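Side-chain contacts in amino acid amide racemase (Ochrobactrum anthropi, PDB 6GIO), which belongs to the class-III aminotransferase family of pyridoxal-phosphate enzymes, assembles as a dimer and binds pyridoxal-5'-phosphate in its pocket: residues A66-K69 with S70-M74; Y82-E85 with A86-S89; I375-R378 with G379-L382; I44-L47 with S48-G52; L183-L186 with D187-A191. All coordinates share one frame; numbering follows the deposited sequence.

Contact 1. Residues A66-K69 with S70-M74; sequences AVEK and SVRDM
Ser70 turns its hydroxyl back along helix 61-72 to the carbonyls of the preceding turn: OG lies 2.7 Å from Ala66 O and 3.1 Å from Val67 O. The placement follows from chi1 of 50°, which sets OG between the backbone N and the carbonyl carbon and folds it against the helix. Ser70 N donates to Ala66 O at 3.1 Å, the same oxygen that OG lies close to. Ser70 also packs on Val301 and Ala304 of helix 300-315.

One turn apart on the same helical ridge, Glu68 and Arg72 run side by side, an i to i+4 acid-base pair close to the C-terminal end of the helix. Their contact is a stack: Glu68 CB sits 3.8 Å above the centre of the guanidinium, and the carboxylate is turned only 25° from that plane. Glu68 OE2 is 3.7 Å from Arg72 NH2, a long salt bridge in which no N-H points at the oxygen. Both groups have stronger partners across the dimer interface, where Glu68 pairs with Arg72 of the second subunit and Arg72 with Glu68 of the second subunit.

Lys69 contributes mainly through its backbone. Its carbonyl O accepts from Asp73 N at 3.1 Å, although Asp73 has already left helical backbone angles, and Asp73 OD1 reaches Gly31 N of the second subunit.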
# COMPACT_ATOMS: atom_id res chain seq x y z
N ALA C 66 0.62 -6.00 -20.87
CA ALA C 66 1.00 -4.72 -20.25
C ALA C 66 2.09 -4.90 -19.20
O ALA C 66 3.02 -4.12 -19.13
CB ALA C 66 -0.22 -4.03 -19.62
N VAL C 67 1.96 -5.96 -18.40
CA VAL C 67 2.93 -6.28 -17.36
C VAL C 67 4.29 -6.66 -17.98
O VAL C 67 5.35 -6.18 -17.53
CB VAL C 67 2.34 -7.34 -16.38
CG1 VAL C 67 3.38 -7.90 -15.43
CG2 VAL C 67 1.21 -6.72 -15.58
N GLU C 68 4.27 -7.49 -19.03
CA GLU C 68 5.52 -7.89 -19.67
C GLU C 68 6.27 -6.70 -20.26
O GLU C 68 7.46 -6.55 -20.01
CB GLU C 68 5.27 -8.86 -20.80
CG GLU C 68 5.01 -10.26 -20.30
CD GLU C 68 4.58 -11.16 -21.44
OE1 GLU C 68 4.01 -10.65 -22.46
OE2 GLU C 68 4.85 -12.37 -21.29
N LYS C 69 5.56 -5.86 -21.00
CA LYS C 69 6.22 -4.70 -21.61
C LYS C 69 6.82 -3.77 -20.56
O LYS C 69 7.98 -3.35 -20.69
CB LYS C 69 5.27 -3.96 -22.57
CG LYS C 69 4.99 -4.76 -23.85
CD LYS C 69 3.78 -4.27 -24.66
CE LYS C 69 3.71 -2.76 -24.77
NZ LYS C 69 2.57 -2.36 -25.63
N SER C 70 6.08 -3.49 -19.49
CA SER C 70 6.57 -2.60 -18.41
C SER C 70 7.69 -3.15 -17.55
O SER C 70 8.61 -2.42 -17.22
CB SER C 70 5.40 -2.09 -17.52
OG SER C 70 4.57 -3.18 -17.07
N VAL C 71 7.64 -4.41 -17.15
CA VAL C 71 8.71 -4.96 -16.31
C VAL C 71 10.02 -5.12 -17.11
O VAL C 71 11.11 -4.95 -16.57
CB VAL C 71 8.28 -6.28 -15.65
CG1 VAL C 71 8.24 -7.42 -16.65
CG2 VAL C 71 9.18 -6.62 -14.48
N ARG C 72 9.92 -5.44 -18.41
CA ARG C 72 11.08 -5.47 -19.30
C ARG C 72 11.73 -4.11 -19.59
O ARG C 72 12.94 -4.00 -19.78
CB ARG C 72 10.69 -6.08 -20.65
CG ARG C 72 10.37 -7.56 -20.59
CD ARG C 72 9.59 -7.93 -21.84
NE ARG C 72 9.13 -9.31 -21.81
CZ ARG C 72 8.40 -9.87 -22.77
NH1 ARG C 72 8.07 -9.18 -23.85
NH2 ARG C 72 8.03 -11.13 -22.66
N ASP C 73 10.91 -3.06 -19.70
CA ASP C 73 11.40 -1.76 -20.07
C ASP C 73 10.73 -0.75 -19.12
O ASP C 73 9.77 -0.07 -19.48
CB ASP C 73 11.12 -1.52 -21.54
CG ASP C 73 11.63 -0.19 -22.04
OD1 ASP C 73 12.41 0.45 -21.34
OD2 ASP C 73 11.24 0.23 -23.14
N MET C 74 11.26 -0.70 -17.90
CA MET C 74 10.64 -0.08 -16.73
C MET C 74 10.99 1.38 -16.62
O MET C 74 12.18 1.75 -16.43
CB MET C 74 11.06 -0.79 -15.45
CG MET C 74 10.28 -0.33 -14.20
SD MET C 74 10.85 -1.11 -12.65
CE MET C 74 10.02 -2.65 -12.76

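Contact 2. Residues Y82-E85 with A86-S89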
# COMPACT_ATOMS: atom_id res chain seq x y z
N TYR C 82 9.39 10.64 -10.57
CA TYR C 82 9.44 10.68 -12.03
C TYR C 82 8.09 10.34 -12.66
O TYR C 82 7.63 9.19 -12.55
CB TYR C 82 10.53 9.72 -12.60
CG TYR C 82 11.89 9.77 -11.90
CD1 TYR C 82 12.69 10.93 -11.93
CD2 TYR C 82 12.40 8.64 -11.24
CE1 TYR C 82 13.91 10.98 -11.28
CE2 TYR C 82 13.61 8.68 -10.57
CZ TYR C 82 14.38 9.83 -10.60
OH TYR C 82 15.62 9.87 -9.93
N PRO C 83 7.48 11.30 -13.40
CA PRO C 83 6.42 10.96 -14.31
C PRO C 83 6.80 9.79 -15.15
O PRO C 83 7.96 9.70 -15.56
CB PRO C 83 6.30 12.19 -15.22
CG PRO C 83 6.86 13.33 -14.43
CD PRO C 83 7.91 12.71 -13.55
N ASN C 84 5.85 8.88 -15.41
CA ASN C 84 6.05 7.87 -16.44
C ASN C 84 4.83 7.80 -17.29
O ASN C 84 3.76 8.19 -16.84
CB ASN C 84 6.40 6.50 -15.82
CG ASN C 84 5.30 5.95 -14.94
OD1 ASN C 84 4.35 5.31 -15.43
ND2 ASN C 84 5.44 6.18 -13.62
N GLU C 85 4.98 7.32 -18.52
CA GLU C 85 3.91 7.30 -19.52
C GLU C 85 2.67 6.53 -19.07
O GLU C 85 1.56 7.01 -19.25
CB GLU C 85 4.42 6.71 -20.85
CG GLU C 85 3.37 6.60 -21.98
CD GLU C 85 2.85 7.96 -22.45
OE1 GLU C 85 3.50 8.99 -22.27
OE2 GLU C 85 1.76 8.01 -23.00
N ALA C 86 2.87 5.33 -18.51
CA ALA C 86 1.77 4.51 -18.06
C ALA C 86 0.87 5.21 -17.04
O ALA C 86 -0.35 5.22 -17.19
CB ALA C 86 2.29 3.18 -17.50
N ALA C 87 1.47 5.76 -16.00
CA ALA C 87 0.75 6.35 -14.93
C ALA C 87 0.06 7.64 -15.43
O ALA C 87 -1.08 7.89 -15.05
CB ALA C 87 1.70 6.69 -13.79
N VAL C 88 0.74 8.45 -16.24
CA VAL C 88 0.10 9.71 -16.71
C VAL C 88 -1.09 9.35 -17.59
O VAL C 88 -2.18 9.91 -17.44
CB VAL C 88 1.12 10.64 -17.41
CG1 VAL C 88 0.44 11.86 -18.05
CG2 VAL C 88 2.13 11.10 -16.39
N SER C 89 -0.89 8.37 -18.49
CA SER C 89 -1.96 7.88 -19.38
C SER C 89 -3.13 7.26 -18.63
O SER C 89 -4.27 7.58 -18.95
CB SER C 89 -1.43 6.92 -20.45
OG SER C 89 -0.36 7.53 -21.14
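Asn84 holds Ala87 at the start of helix 85-97, where it occupies the N-cap position. Beyond CB, CG sits between the backbone N and the carbonyl carbon (chi1 62°), which turns the amide over the first turn, where CG comes 3.9 Å from Ala87 CB. OD1 does the capping: it accepts from Ala87 N at 3.0 Å, the N-H arriving from above the amide plane instead of along a lone pair. The same oxygen lies 3.4 Å from Ala87 CB. ND2, the other branch of the tip, passes the same methyl at 3.8 Å and donates outside these residues, to Gly298 O. The carbonyl of Asn84 starts the helical ladder by accepting from Val88 N.

One residue on, Glu85 O takes two donors from Ser89. OG reaches it at 2.7 Å and Ser89 N at 2.9 Å, from opposite faces of the carbonyl plane. The Glu85 carboxylate bends forward toward Ser89, OE2 coming 2.9 Å from Ser89 OG, but its strongest partner is Arg10 of the second subunit, which forms a salt bridge with OE1.

The chemistry implies a helix start at which two polar groups are met locally: the Ala87 N-H, which has no helical carbonyl one turn earlier to bind, by the asparagine oxygen, and the Ser89 hydroxyl by a backbone carbonyl, while the Glu85 charge and Asn84 ND2 find partners outside.

Contact 3. Residues I375-R378 with G379-L382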
# COMPACT_ATOMS: atom_id res chain seq x y z
N ILE C 375 -20.90 -24.15 4.32
CA ILE C 375 -21.29 -24.01 2.92
C ILE C 375 -20.07 -23.63 2.04
O ILE C 375 -19.88 -24.18 0.94
CB ILE C 375 -22.43 -22.99 2.76
CG1 ILE C 375 -23.71 -23.56 3.42
CG2 ILE C 375 -22.67 -22.67 1.30
CD1 ILE C 375 -24.79 -22.54 3.65
N ILE C 376 -19.23 -22.70 2.51
CA ILE C 376 -17.99 -22.33 1.78
C ILE C 376 -17.03 -23.53 1.65
O ILE C 376 -16.43 -23.77 0.60
CB ILE C 376 -17.19 -21.22 2.51
CG1 ILE C 376 -18.04 -19.98 2.79
CG2 ILE C 376 -15.99 -20.83 1.69
CD1 ILE C 376 -18.59 -19.30 1.57
N TYR C 377 -16.85 -24.24 2.76
CA TYR C 377 -15.95 -25.40 2.77
C TYR C 377 -16.43 -26.49 1.82
O TYR C 377 -15.65 -27.09 1.05
CB TYR C 377 -15.85 -25.98 4.16
CG TYR C 377 -15.00 -27.20 4.20
CD1 TYR C 377 -13.64 -27.09 4.34
CD2 TYR C 377 -15.57 -28.47 4.12
CE1 TYR C 377 -12.83 -28.21 4.39
CE2 TYR C 377 -14.77 -29.60 4.16
CZ TYR C 377 -13.41 -29.46 4.29
OH TYR C 377 -12.62 -30.57 4.33
N ARG C 378 -17.71 -26.78 1.85
CA ARG C 378 -18.23 -27.76 0.92
C ARG C 378 -18.17 -27.26 -0.52
O ARG C 378 -17.93 -28.05 -1.45
CB ARG C 378 -19.65 -28.16 1.31
CG ARG C 378 -20.26 -29.28 0.49
CD ARG C 378 -19.43 -30.56 0.63
NE ARG C 378 -20.01 -31.66 -0.12
CZ ARG C 378 -19.36 -32.79 -0.42
NH1 ARG C 378 -18.09 -32.95 -0.07
NH2 ARG C 378 -19.96 -33.73 -1.11
N GLY C 379 -18.41 -25.96 -0.73
CA GLY C 379 -18.19 -25.34 -2.06
C GLY C 379 -16.78 -25.61 -2.61
O GLY C 379 -16.59 -26.03 -3.76
N TYR C 380 -15.82 -25.34 -1.78
CA TYR C 380 -14.43 -25.59 -2.07
C TYR C 380 -14.21 -27.07 -2.46
O TYR C 380 -13.55 -27.35 -3.47
CB TYR C 380 -13.59 -25.18 -0.86
CG TYR C 380 -12.32 -25.93 -0.73
CD1 TYR C 380 -11.20 -25.58 -1.49
CD2 TYR C 380 -12.22 -27.04 0.16
CE1 TYR C 380 -10.02 -26.28 -1.38
CE2 TYR C 380 -11.04 -27.75 0.26
CZ TYR C 380 -9.95 -27.37 -0.50
OH TYR C 380 -8.76 -28.03 -0.41
N GLN C 381 -14.76 -28.02 -1.71
CA GLN C 381 -14.56 -29.45 -2.07
C GLN C 381 -15.25 -29.79 -3.38
O GLN C 381 -14.79 -30.62 -4.11
CB GLN C 381 -15.12 -30.36 -1.00
CG GLN C 381 -14.48 -30.23 0.33
CD GLN C 381 -15.06 -31.26 1.29
OE1 GLN C 381 -16.26 -31.30 1.53
NE2 GLN C 381 -14.20 -32.11 1.82
N LEU C 382 -16.36 -29.13 -3.68
CA LEU C 382 -17.06 -29.33 -4.92
C LEU C 382 -16.48 -28.56 -6.10
O LEU C 382 -16.98 -28.71 -7.22
CB LEU C 382 -18.56 -28.99 -4.77
CG LEU C 382 -19.29 -29.83 -3.72
CD1 LEU C 382 -20.69 -29.25 -3.48
CD2 LEU C 382 -19.35 -31.31 -4.16
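Toward the C-terminal part of helix 369-382, Arg378 reaches forward to Gln381 and Leu382. Its chain begins with CG opposite the backbone N and then bends at chi2 (61°), which carries the guanidinium toward the C-terminal end of the helix. NH1 donates to Gln381 OE1 at 2.9 Å. The oxygen lies in the guanidinium plane, whereas NH1 lies well above the Gln381 amide plane; the two side chains cross at about a right angle. Leu382 CD2 covers one guanidinium face 3.8 Å above it, displaced toward the rim, so one arginine is held by a polar contact at its edge and an apolar one on its face.

The helix belongs to the part of the fold built on the mixed sheet that includes strands 43-46 and 384-389. One neighbour is helix 406-424, from which Asp422 supplies a salt bridge to Arg378 NE, and Leu382 packs there on Ile415 and Gln418.

Gln381 is shared with Tyr377. Extended beyond CG, it brings its amide carbon CD to 3.3 Å from Tyr377 CE2, ring and amide planes being 43° apart, while NE2 passes the phenol oxygen without a hydrogen bond. Tyr377 also meets Tyr380, the ring centroids 6.0 Å apart in an oblique pair, planes 47° apart. Tyr377 O lies at the edge of the Tyr380 ring, 3.5 Å from CD2. The phenol end of Tyr380 belongs elsewhere, hydrogen-bonded to Glu38, and its ring has a cation-pi contact with Arg42.

Contact 4. Residues I44-L47 with S48-G52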
# COMPACT_ATOMS: atom_id res chain seq x y z
N ILE C 44 -10.07 -24.94 -9.63
CA ILE C 44 -11.24 -24.45 -8.88
C ILE C 44 -11.87 -23.24 -9.57
O ILE C 44 -11.17 -22.33 -9.95
CB ILE C 44 -10.81 -24.01 -7.48
CG1 ILE C 44 -10.02 -25.13 -6.79
CG2 ILE C 44 -12.02 -23.57 -6.63
CD1 ILE C 44 -10.76 -26.43 -6.66
N LEU C 45 -13.19 -23.23 -9.71
CA LEU C 45 -13.88 -22.09 -10.31
C LEU C 45 -13.87 -20.91 -9.33
O LEU C 45 -14.30 -21.04 -8.20
CB LEU C 45 -15.32 -22.47 -10.70
CG LEU C 45 -16.15 -21.30 -11.29
CD1 LEU C 45 -15.50 -20.66 -12.51
CD2 LEU C 45 -17.57 -21.74 -11.64
N ASP C 46 -13.37 -19.75 -9.76
CA ASP C 46 -13.23 -18.64 -8.85
C ASP C 46 -14.42 -17.71 -8.90
O ASP C 46 -14.51 -16.85 -9.76
CB ASP C 46 -11.93 -17.84 -9.05
CG ASP C 46 -11.72 -16.78 -7.93
OD1 ASP C 46 -12.15 -17.06 -6.77
OD2 ASP C 46 -11.15 -15.68 -8.20
N LEU C 47 -15.29 -17.85 -7.90
CA LEU C 47 -16.40 -16.92 -7.72
C LEU C 47 -16.07 -15.78 -6.75
O LEU C 47 -16.86 -14.85 -6.59
CB LEU C 47 -17.60 -17.70 -7.23
CG LEU C 47 -17.97 -18.91 -8.09
CD1 LEU C 47 -19.05 -19.74 -7.41
CD2 LEU C 47 -18.43 -18.42 -9.46
N SER C 48 -14.90 -15.85 -6.14
CA SER C 48 -14.41 -14.79 -5.27
C SER C 48 -13.72 -13.61 -5.96
O SER C 48 -13.68 -12.54 -5.37
CB SER C 48 -13.45 -15.38 -4.22
OG SER C 48 -12.15 -15.57 -4.72
N GLY C 49 -13.19 -13.81 -7.17
CA GLY C 49 -12.33 -12.82 -7.82
C GLY C 49 -11.18 -12.32 -6.93
O GLY C 49 -10.75 -11.15 -7.06
N SER C 50 -10.68 -13.20 -6.04
CA SER C 50 -9.73 -12.85 -5.00
C SER C 50 -10.21 -11.58 -4.24
O SER C 50 -9.39 -10.76 -3.81
CB SER C 50 -8.30 -12.69 -5.57
OG SER C 50 -7.70 -13.94 -5.89
N ALA C 51 -11.53 -11.47 -4.06
CA ALA C 51 -12.21 -10.35 -3.40
C ALA C 51 -12.49 -9.13 -4.28
O ALA C 51 -13.10 -8.14 -3.80
CB ALA C 51 -11.47 -9.93 -2.13
N GLY C 52 -12.10 -9.17 -5.55
CA GLY C 52 -12.34 -8.07 -6.47
C GLY C 52 -11.18 -7.77 -7.42
O GLY C 52 -11.41 -7.37 -8.55
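Past the end of strand 43-46, where Asp46 faces Ser48, the backbone folds into two overlapping turns, with Ala51 N bonded to Ser48 O at 2.7 Å and Gly52 N to Gly49 O at 2.8 Å. Gly49 (phi 50°) and Ser50 both take left-handed backbone angles.

Into this bend points the carboxylate of Asp46, whose CG stands opposite the backbone N (chi1 -172°) and so leans forward over the loop. OD1 is gripped twice by one residue. Ser48 OG donates to it at 2.5 Å, a short bond that uses the syn lone pair, and Ser48 N reaches it at 3.1 Å from above the carboxylate plane. OD2 faces the next residues: it lies 3.0 Å from Gly49 N and accepts a weak bond from Ser50 N at 3.3 Å. Ser50 N is also weakly bonded to Ser48 OG, so the hydroxyl links the carboxylate to the turn beyond it.

All the touching residues are buried, and the polar atoms have further partners. Asp46 OD2 and Ser50 OG both hydrogen-bond Tyr58 OH, and Ser48 OG is hydrogen-bonded to Tyr82 OH of the second subunit. At the far end, Ala51 O accepts from NZ of Lys241, a residue of the pyridoxal-5'-phosphate pocket; the side chain of Ser50 is about 11 Å from pyridoxal-5'-phosphate. The aspartate oxygen that accepts the N-H two residues on is the mark of an Asx turn, here leading the chain from the end of an inner strand of the sheet toward the pyridoxal-5'-phosphate region at the dimer interface.

Contact 5. Residues L183-L186 with D187-A191; sequences LELL and DYHFA
Leu186 and Phe190, one turn apart on helix 179-191, meet as methyl against ring in a CH-pi contact. Leu186 CD1 stands over the ring face, 4.0 Å from its centroid and 27° off the normal, displaced toward the CE1-CZ rim. The two side chains run at a slant to each other instead of in parallel. With CG opposite its backbone N (chi1 178°), Leu186 sends both methyls toward the phenylalanine, and CD2 approaches the CE2-CZ side at 4.1 Å. This is the inward surface of a helix laid on the sheet of strands 131-135 and 164-167: Leu186 reaches Leu165, Leu167 and Ile133, and Phe190 shares Ile133. Beside it, Leu183 and Leu186 also pack on helix 220-229.

The pair Leu185 and His189 has a different orientation. Here the side chains lie alongside each other and point the same way, so that Leu185 CD1 passes the imidazole at 3.8 Å from CE1. The ring itself is fixed by the backbone. His189 ND1 donates to Leu185 O at 3.1 Å, and that oxygen lies in the imidazole plane, while His189 N, the ordinary helical donor, reaches it at 3.0 Å. The two N-H groups arrive from opposite faces of the carbonyl, a double use of a single acceptor, and the bond implies that ND1 carries a proton.

Asp187 turns its carboxylate back along the helix, where it finds a salt-bridge partner in Arg227. The carboxylate carbon CG comes 3.1 Å from Leu183 O.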
# COMPACT_ATOMS: atom_id res chain seq x y z
N LEU C 183 -32.15 10.01 7.03
CA LEU C 183 -32.06 11.42 6.66
C LEU C 183 -32.49 12.31 7.79
O LEU C 183 -31.91 13.36 8.03
CB LEU C 183 -32.91 11.71 5.43
CG LEU C 183 -32.41 11.02 4.17
CD1 LEU C 183 -33.48 11.08 3.07
CD2 LEU C 183 -31.04 11.56 3.71
N GLU C 184 -33.55 11.92 8.50
CA GLU C 184 -34.10 12.70 9.65
C GLU C 184 -33.03 12.79 10.76
O GLU C 184 -32.80 13.84 11.25
CB GLU C 184 -35.47 12.13 10.05
CG GLU C 184 -35.95 12.48 11.45
CD GLU C 184 -37.43 12.31 11.80
OE1 GLU C 184 -37.77 11.47 12.64
OE2 GLU C 184 -38.23 13.04 11.26
N LEU C 185 -32.43 11.65 11.10
CA LEU C 185 -31.38 11.55 12.08
C LEU C 185 -30.19 12.45 11.73
O LEU C 185 -29.65 13.11 12.60
CB LEU C 185 -30.94 10.08 12.22
CG LEU C 185 -29.89 9.72 13.25
CD1 LEU C 185 -30.25 10.18 14.64
CD2 LEU C 185 -29.71 8.22 13.27
N LEU C 186 -29.81 12.49 10.46
CA LEU C 186 -28.71 13.35 10.01
C LEU C 186 -29.11 14.80 10.13
O LEU C 186 -28.30 15.62 10.62
CB LEU C 186 -28.30 13.07 8.58
CG LEU C 186 -27.20 13.92 7.97
CD1 LEU C 186 -25.87 13.66 8.67
CD2 LEU C 186 -27.09 13.67 6.47
N ASP C 187 -30.33 15.11 9.70
CA ASP C 187 -30.84 16.49 9.84
C ASP C 187 -30.78 16.93 11.29
O ASP C 187 -30.48 18.10 11.57
CB ASP C 187 -32.29 16.62 9.40
CG ASP C 187 -32.48 16.45 7.93
OD1 ASP C 187 -31.53 16.68 7.12
OD2 ASP C 187 -33.63 16.08 7.57
N TYR C 188 -31.08 16.00 12.21
CA TYR C 188 -31.07 16.30 13.65
C TYR C 188 -29.67 16.57 14.16
O TYR C 188 -29.46 17.53 14.89
CB TYR C 188 -31.70 15.17 14.48
CG TYR C 188 -31.98 15.57 15.91
CD1 TYR C 188 -33.00 16.50 16.22
CD2 TYR C 188 -31.27 15.00 16.96
CE1 TYR C 188 -33.26 16.86 17.55
CE2 TYR C 188 -31.51 15.35 18.26
CZ TYR C 188 -32.50 16.26 18.56
OH TYR C 188 -32.69 16.56 19.90
N HIS C 189 -28.73 15.69 13.82
CA HIS C 189 -27.33 15.95 14.13
C HIS C 189 -26.86 17.32 13.55
O HIS C 189 -26.27 18.12 14.27
CB HIS C 189 -26.47 14.81 13.65
CG HIS C 189 -26.42 13.69 14.63
ND1 HIS C 189 -27.33 12.65 14.66
CD2 HIS C 189 -25.56 13.44 15.65
CE1 HIS C 189 -27.00 11.79 15.61
NE2 HIS C 189 -25.94 12.25 16.23
N PHE C 190 -27.19 17.62 12.31
CA PHE C 190 -26.82 18.91 11.71
C PHE C 190 -27.37 20.08 12.47
O PHE C 190 -26.69 21.08 12.55
CB PHE C 190 -27.26 19.05 10.24
CG PHE C 190 -26.40 18.29 9.25
CD1 PHE C 190 -25.18 17.70 9.60
CD2 PHE C 190 -26.81 18.22 7.92
CE1 PHE C 190 -24.43 17.03 8.66
CE2 PHE C 190 -26.04 17.59 6.96
CZ PHE C 190 -24.86 16.97 7.35
N ALA C 191 -28.57 19.94 13.04
CA ALA C 191 -29.20 21.03 13.81
C ALA C 191 -28.69 21.14 15.27
O ALA C 191 -29.06 22.05 15.97
CB ALA C 191 -30.70 20.87 13.79

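Along the chain, contact 4 comes first, followed by contacts 1, 2, 5 and 3; all stand in series, and none nests within or crosses another. Each joins two consecutive segments, so none closes a long loop. Contact 4 leads out of strand 43-46 and contact 1 lies at the end of helix 61-72; contact 2, about 13 Å from it between centres, opens helix 85-97. These three touch the second subunit. Contact 5 lies on helix 179-191 beside the sheet with strands 131-135 and 164-167, about 52 Å from contact 1 by centres. Contact 3, on helix 369-382, adjoins the sheet with strands 43-46 and 384-389, its centre about 13 Å from that of contact 4.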